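Local atomic coordinates of phosphoprotein (Spring viremia of carp virus, PDB entry 7C5Z), a protein that probably serves viral RNA replication as a polymerase cofactor and nucleoprotein chaperone, its central domain, the part described here, forming a dimer. Residues Ser48-Arg52 with Asp67-Tyr71; Arg32-Gly37 with Gly73-Glu77. All blocks are in the same frame, centred on the assembly; numbering follows the deposited sequence.

Contact 1 (Ser48-Arg52 with Asp67-Tyr71)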
loop_
_atom_site.group_PDB
_atom_site.type_symbol
_atom_site.label_atom_id
_atom_site.label_comp_id
_atom_site.label_asym_id
_atom_site.label_seq_id
_atom_site.Cartn_x
_atom_site.Cartn_y
_atom_site.Cartn_z
ATOM N N SER A 48 -0.364 -3.936 6.157
ATOM C CA SER A 48 0.008 -2.831 7.022
ATOM C C SER A 48 1.505 -2.557 6.941
ATOM O O SER A 48 1.919 -1.394 6.839
ATOM C CB SER A 48 -0.427 -3.137 8.459
ATOM O OG SER A 48 -0.078 -2.078 9.344
ATOM N N LYS A 49 2.323 -3.618 6.910
ATOM C CA LYS A 49 3.773 -3.444 6.874
ATOM C C LYS A 49 4.237 -2.914 5.523
ATOM O O LYS A 49 5.158 -2.088 5.456
ATOM C CB LYS A 49 4.465 -4.766 7.204
ATOM C CG LYS A 49 4.396 -5.117 8.677
ATOM C CD LYS A 49 5.483 -6.102 9.047
ATOM C CE LYS A 49 5.446 -6.426 10.532
ATOM N NZ LYS A 49 5.347 -5.184 11.352
HETATM N N MSE A 50 3.590 -3.341 4.447
HETATM C CA MSE A 50 3.910 -2.825 3.121
HETATM C C MSE A 50 3.514 -1.348 3.022
HETATM O O MSE A 50 4.275 -0.535 2.500
HETATM C CB MSE A 50 3.220 -3.650 2.047
HETATM C CG MSE A 50 3.754 -5.071 1.986
HETATM SE SE MSE A 50 3.058 -6.046 0.444
HETATM C CE MSE A 50 3.250 -4.623 -0.891
HETATM N N MSE A 51 2.332 -1.004 3.530
HETATM C CA MSE A 51 1.919 0.401 3.529
HETATM C C MSE A 51 2.891 1.243 4.341
HETATM O O MSE A 51 3.300 2.323 3.900
HETATM C CB MSE A 51 0.492 0.546 4.061
HETATM C CG MSE A 51 -0.521 -0.065 3.134
HETATM SE SE MSE A 51 -2.343 0.012 3.850
HETATM C CE MSE A 51 -2.397 1.889 4.182
ATOM N N ARG A 52 3.271 0.764 5.528
ATOM C CA ARG A 52 4.179 1.542 6.363
ATOM C C ARG A 52 5.518 1.764 5.666
ATOM O O ARG A 52 6.073 2.876 5.706
ATOM C CB ARG A 52 4.359 0.851 7.716
ATOM C CG ARG A 52 5.095 1.698 8.729
ATOM C CD ARG A 52 5.297 0.947 10.033
ATOM N NE ARG A 52 4.053 0.516 10.670
ATOM C CZ ARG A 52 3.271 1.302 11.409
ATOM N NH1 ARG A 52 3.579 2.582 11.591
ATOM N NH2 ARG A 52 2.170 0.809 11.966
ATOM N N ASP A 67 2.131 9.196 8.097
ATOM C CA ASP A 67 2.144 8.146 9.115
ATOM C C ASP A 67 0.968 7.196 8.936
ATOM O O ASP A 67 -0.007 7.491 8.242
ATOM C CB ASP A 67 2.111 8.718 10.534
ATOM C CG ASP A 67 2.755 7.779 11.557
ATOM O OD1 ASP A 67 3.318 6.719 11.168
ATOM O OD2 ASP A 67 2.695 8.111 12.762
ATOM N N LEU A 68 1.066 6.052 9.603
ATOM C CA LEU A 68 0.069 4.998 9.527
ATOM C C LEU A 68 -0.435 4.702 10.929
ATOM O O LEU A 68 0.364 4.607 11.870
ATOM C CB LEU A 68 0.672 3.735 8.911
ATOM C CG LEU A 68 -0.196 2.489 8.931
ATOM C CD1 LEU A 68 -1.336 2.637 7.955
ATOM C CD2 LEU A 68 0.681 1.273 8.616
ATOM N N PHE A 69 -1.754 4.568 11.064
ATOM C CA PHE A 69 -2.395 4.199 12.325
ATOM C C PHE A 69 -3.062 2.838 12.155
ATOM O O PHE A 69 -4.001 2.687 11.359
ATOM C CB PHE A 69 -3.395 5.276 12.762
ATOM C CG PHE A 69 -2.738 6.584 13.090
ATOM C CD1 PHE A 69 -2.190 6.789 14.345
ATOM C CD2 PHE A 69 -2.623 7.583 12.148
ATOM C CE1 PHE A 69 -1.557 7.983 14.662
ATOM C CE2 PHE A 69 -1.993 8.785 12.462
ATOM C CZ PHE A 69 -1.456 8.978 13.716
ATOM N N ASP A 70 -2.563 1.852 12.897
ATOM C CA ASP A 70 -3.037 0.473 12.841
ATOM C C ASP A 70 -3.304 0.031 14.273
ATOM O O ASP A 70 -2.385 0.043 15.099
ATOM C CB ASP A 70 -1.972 -0.403 12.161
ATOM C CG ASP A 70 -2.338 -1.868 12.098
ATOM O OD1 ASP A 70 -3.425 -2.271 12.549
ATOM O OD2 ASP A 70 -1.492 -2.627 11.568
ATOM N N TYR A 71 -4.565 -0.292 14.588
ATOM C CA TYR A 71 -4.937 -0.754 15.925
ATOM C C TYR A 71 -5.238 -2.246 15.952
ATOM O O TYR A 71 -5.844 -2.731 16.916
ATOM C CB TYR A 71 -6.138 0.033 16.449
ATOM C CG TYR A 71 -5.935 1.526 16.360
ATOM C CD1 TYR A 71 -6.283 2.220 15.202
ATOM C CD2 TYR A 71 -5.372 2.244 17.416
ATOM C CE1 TYR A 71 -6.086 3.573 15.096
ATOM C CE2 TYR A 71 -5.178 3.638 17.311
ATOM C CZ TYR A 71 -5.540 4.278 16.144
ATOM O OH TYR A 71 -5.368 5.636 15.981
#

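Contact 2 (Arg32-Gly37 with Gly73-Glu77)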
loop_
_atom_site.group_PDB
_atom_site.type_symbol
_atom_site.label_atom_id
_atom_site.label_comp_id
_atom_site.label_asym_id
_atom_site.label_seq_id
_atom_site.Cartn_x
_atom_site.Cartn_y
_atom_site.Cartn_z
ATOM N N ARG A 32 -8.897 6.700 5.565
ATOM C CA ARG A 32 -9.237 5.492 6.301
ATOM C C ARG A 32 -9.745 4.412 5.357
ATOM O O ARG A 32 -10.672 4.649 4.570
ATOM C CB ARG A 32 -10.282 5.758 7.377
ATOM C CG ARG A 32 -10.522 4.526 8.249
ATOM C CD ARG A 32 -11.406 4.842 9.454
ATOM N NE ARG A 32 -10.720 5.666 10.450
ATOM C CZ ARG A 32 -11.095 5.749 11.723
ATOM N NH1 ARG A 32 -12.132 5.046 12.155
ATOM N NH2 ARG A 32 -10.418 6.527 12.561
ATOM N N TYR A 33 -9.141 3.231 5.447
ATOM C CA TYR A 33 -9.543 2.039 4.697
ATOM C C TYR A 33 -10.345 1.148 5.641
ATOM O O TYR A 33 -9.775 0.443 6.477
ATOM C CB TYR A 33 -8.313 1.313 4.144
ATOM C CG TYR A 33 -7.681 2.108 3.018
ATOM C CD1 TYR A 33 -8.175 2.008 1.723
ATOM C CD2 TYR A 33 -6.674 3.039 3.279
ATOM C CE1 TYR A 33 -7.646 2.773 0.700
ATOM C CE2 TYR A 33 -6.134 3.810 2.253
ATOM C CZ TYR A 33 -6.630 3.666 0.981
ATOM O OH TYR A 33 -6.113 4.427 -0.037
ATOM N N ASN A 34 -11.667 1.182 5.499
ATOM C CA ASN A 34 -12.584 0.414 6.333
ATOM C C ASN A 34 -12.876 -0.948 5.720
ATOM O O ASN A 34 -12.504 -1.250 4.584
ATOM C CB ASN A 34 -13.896 1.169 6.511
ATOM C CG ASN A 34 -13.743 2.391 7.384
ATOM O OD1 ASN A 34 -13.218 2.297 8.496
ATOM N ND2 ASN A 34 -14.191 3.545 6.891
ATOM N N GLY A 35 -13.557 -1.777 6.497
ATOM C CA GLY A 35 -14.071 -3.030 5.973
ATOM C C GLY A 35 -13.119 -4.201 6.019
ATOM O O GLY A 35 -13.332 -5.180 5.292
ATOM N N LEU A 36 -12.094 -4.150 6.866
ATOM C CA LEU A 36 -11.040 -5.157 6.898
ATOM C C LEU A 36 -11.259 -6.221 7.966
ATOM O O LEU A 36 -10.365 -7.040 8.191
ATOM C CB LEU A 36 -9.678 -4.489 7.123
ATOM C CG LEU A 36 -9.385 -3.277 6.232
ATOM C CD1 LEU A 36 -7.977 -2.766 6.529
ATOM C CD2 LEU A 36 -9.535 -3.618 4.765
ATOM N N GLY A 37 -12.434 -6.248 8.601
ATOM C CA GLY A 37 -12.645 -7.166 9.714
ATOM C C GLY A 37 -12.540 -8.641 9.353
ATOM O O GLY A 37 -12.155 -9.460 10.195
ATOM N N GLY A 73 -7.426 -3.811 14.124
ATOM C CA GLY A 73 -8.876 -3.895 14.083
ATOM C C GLY A 73 -9.354 -3.963 12.643
ATOM O O GLY A 73 -8.709 -4.565 11.777
ATOM N N ASP A 74 -10.508 -3.344 12.382
ATOM C CA ASP A 74 -11.135 -3.488 11.073
ATOM C C ASP A 74 -10.820 -2.351 10.106
ATOM O O ASP A 74 -11.460 -2.262 9.052
ATOM C CB ASP A 74 -12.658 -3.665 11.197
ATOM C CG ASP A 74 -13.351 -2.516 11.906
ATOM O OD1 ASP A 74 -12.947 -1.343 11.747
ATOM O OD2 ASP A 74 -14.350 -2.799 12.606
ATOM N N PHE A 75 -9.850 -1.498 10.412
ATOM C CA PHE A 75 -9.460 -0.465 9.458
ATOM C C PHE A 75 -7.967 -0.180 9.571
ATOM O O PHE A 75 -7.316 -0.520 10.562
ATOM C CB PHE A 75 -10.270 0.827 9.654
ATOM C CG PHE A 75 -9.939 1.569 10.921
ATOM C CD1 PHE A 75 -8.938 2.525 10.940
ATOM C CD2 PHE A 75 -10.652 1.317 12.081
ATOM C CE1 PHE A 75 -8.653 3.224 12.106
ATOM C CE2 PHE A 75 -10.366 1.997 13.243
ATOM C CZ PHE A 75 -9.368 2.949 13.256
ATOM N N LEU A 76 -7.432 0.441 8.524
ATOM C CA LEU A 76 -6.105 1.050 8.527
ATOM C C LEU A 76 -6.263 2.507 8.130
ATOM O O LEU A 76 -7.086 2.832 7.269
ATOM C CB LEU A 76 -5.141 0.346 7.550
ATOM C CG LEU A 76 -4.823 -1.121 7.890
ATOM C CD1 LEU A 76 -4.218 -1.868 6.699
ATOM C CD2 LEU A 76 -3.914 -1.194 9.123
ATOM N N GLU A 77 -5.489 3.391 8.744
ATOM C CA GLU A 77 -5.661 4.820 8.509
ATOM C C GLU A 77 -4.319 5.483 8.240
ATOM O O GLU A 77 -3.363 5.285 8.995
ATOM C CB GLU A 77 -6.345 5.470 9.707
ATOM C CG GLU A 77 -6.606 6.937 9.550
ATOM C CD GLU A 77 -7.397 7.469 10.716
ATOM O OE1 GLU A 77 -8.623 7.612 10.574
ATOM O OE2 GLU A 77 -6.793 7.725 11.786
#

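Contact 1 (Ser48-Arg52 with Asp67-Tyr71)
S48 and R52, one helical turn apart, face D70 and L68 across an almost antiparallel pairing of helix with strand: the axes of the short segments 48-52 and 67-70 come within 9.2 Å at 163°. L68 supplies most of the buried surface on the strand side. Its CD2 branch lies 3.4 Å from the backbone O of S48, an oxygen already engaged by R52 N in the helix, and it also reaches S48 OG. The same methyl sits over one face of the R52 guanidinium, offset toward the rim, with R52 NH2 at 3.7 Å from L68 CD2. R52 gets there by leaving the helix with CG anti to its backbone N (chi1 -170°) and then bending at chi3, which turns the planar group back over the leucine. The other branch, CD1, meets the end methyl of selenomethionine M51, CE to CD1 being 4.0 Å, where the two side chains cross at about a right angle.

The polar link lies at D70. S48 OG donates to D70 OD2 at 2.7 Å, arriving on the anti side of the carboxylate and 33° out of its plane. The second oxygen, OD1, accepts from the backbone N of Q72, so both ends of the carboxylate are held and its rotation is restricted. Charge adds a looser term: R52 NH1 stands 4.2 Å from D67 OD1, beyond a salt bridge, and may contribute a weak electrostatic attraction.

M51 also packs on M51 of the second subunit, while S48 and M51 touch strand 76-81. This is helix-on-sheet packing: helix 41-62 lies against its own antiparallel sheet and also contributes, through M50 and M51, to the dimer interface.

Contact 2 (Arg32-Gly37 with Gly73-Glu77)
In R32 a chi1 of -174° carries the chain away from its own N and a kink at chi3 turns the guanidinium, while F75 has CG between its backbone N and carbonyl carbon (chi1 70°); together these torsions lay guanidinium and ring face to face. The planes are 5° apart and R32 CZ stands 3.8 Å from the centroid of the F75 ring, over the face, which meets the geometry of a stacked cation-pi pair. The aliphatic part joins in, R32 CD making a CH-pi contact with the same ring. E77 approaches the guanidinium at its edge: R32 NE and NH2 both donate to E77 OE1, each at 2.9 Å, a side-on salt bridge to one oxygen. That oxygen lies in the guanidinium plane, whereas the two nitrogens reach it from the same face of the carboxylate, well above its plane. With F75 over a face and E77 at the edge, rotation of the guanidinium is probably restricted.

Beneath these side chains runs an antiparallel ladder between the inner strands 28-33 and 76-81 of the sheet. Y33 and L76 are its hydrogen-bonded pair, with Y33 N to L76 O at 2.8 Å and L76 N to Y33 O at 3.1 Å; R32 and E77 form the adjoining non-hydrogen-bonded pair. The Y33 side chain, on the face shared with L76, reaches the dimer interface, where its OH is hydrogen-bonded to S53 OG of the second subunit.

Past the ladder, the chain turns at G35, whose positive phi suits glycine, and L36 N donates a hydrogen bond to D74 O at 3.0 Å. L36 then crosses L76 at about a right angle, its CD1 3.8 Å from L76 CG, and the leucine pair continues onto helix 41-62, L36 touching K44 and L76 touching S48 and M51.

Overall arrangement
The centres of contacts 1 and 2 are about 11 Å apart, and the two meet directly through neighbouring strands 67-70 and 76-81. F69 N lies 2.7 Å from E77 O, a probable hydrogen bond in the sheet, while M51 SE packs on L76 CD1 at 3.9 Å. L76 thus lies against residues of both contacts, with D70 CG 3.4 Å from its CD2. In sequence, strand 28-33 leads into helix 41-62, and strand 67-70 into strand 76-81, placing contact 1 within the chain interval spanned by contact 2. Both contacts include residues that reach the second subunit: M51 in contact 1 and Y33 in contact 2, Y33 packing on M50 of the second subunit.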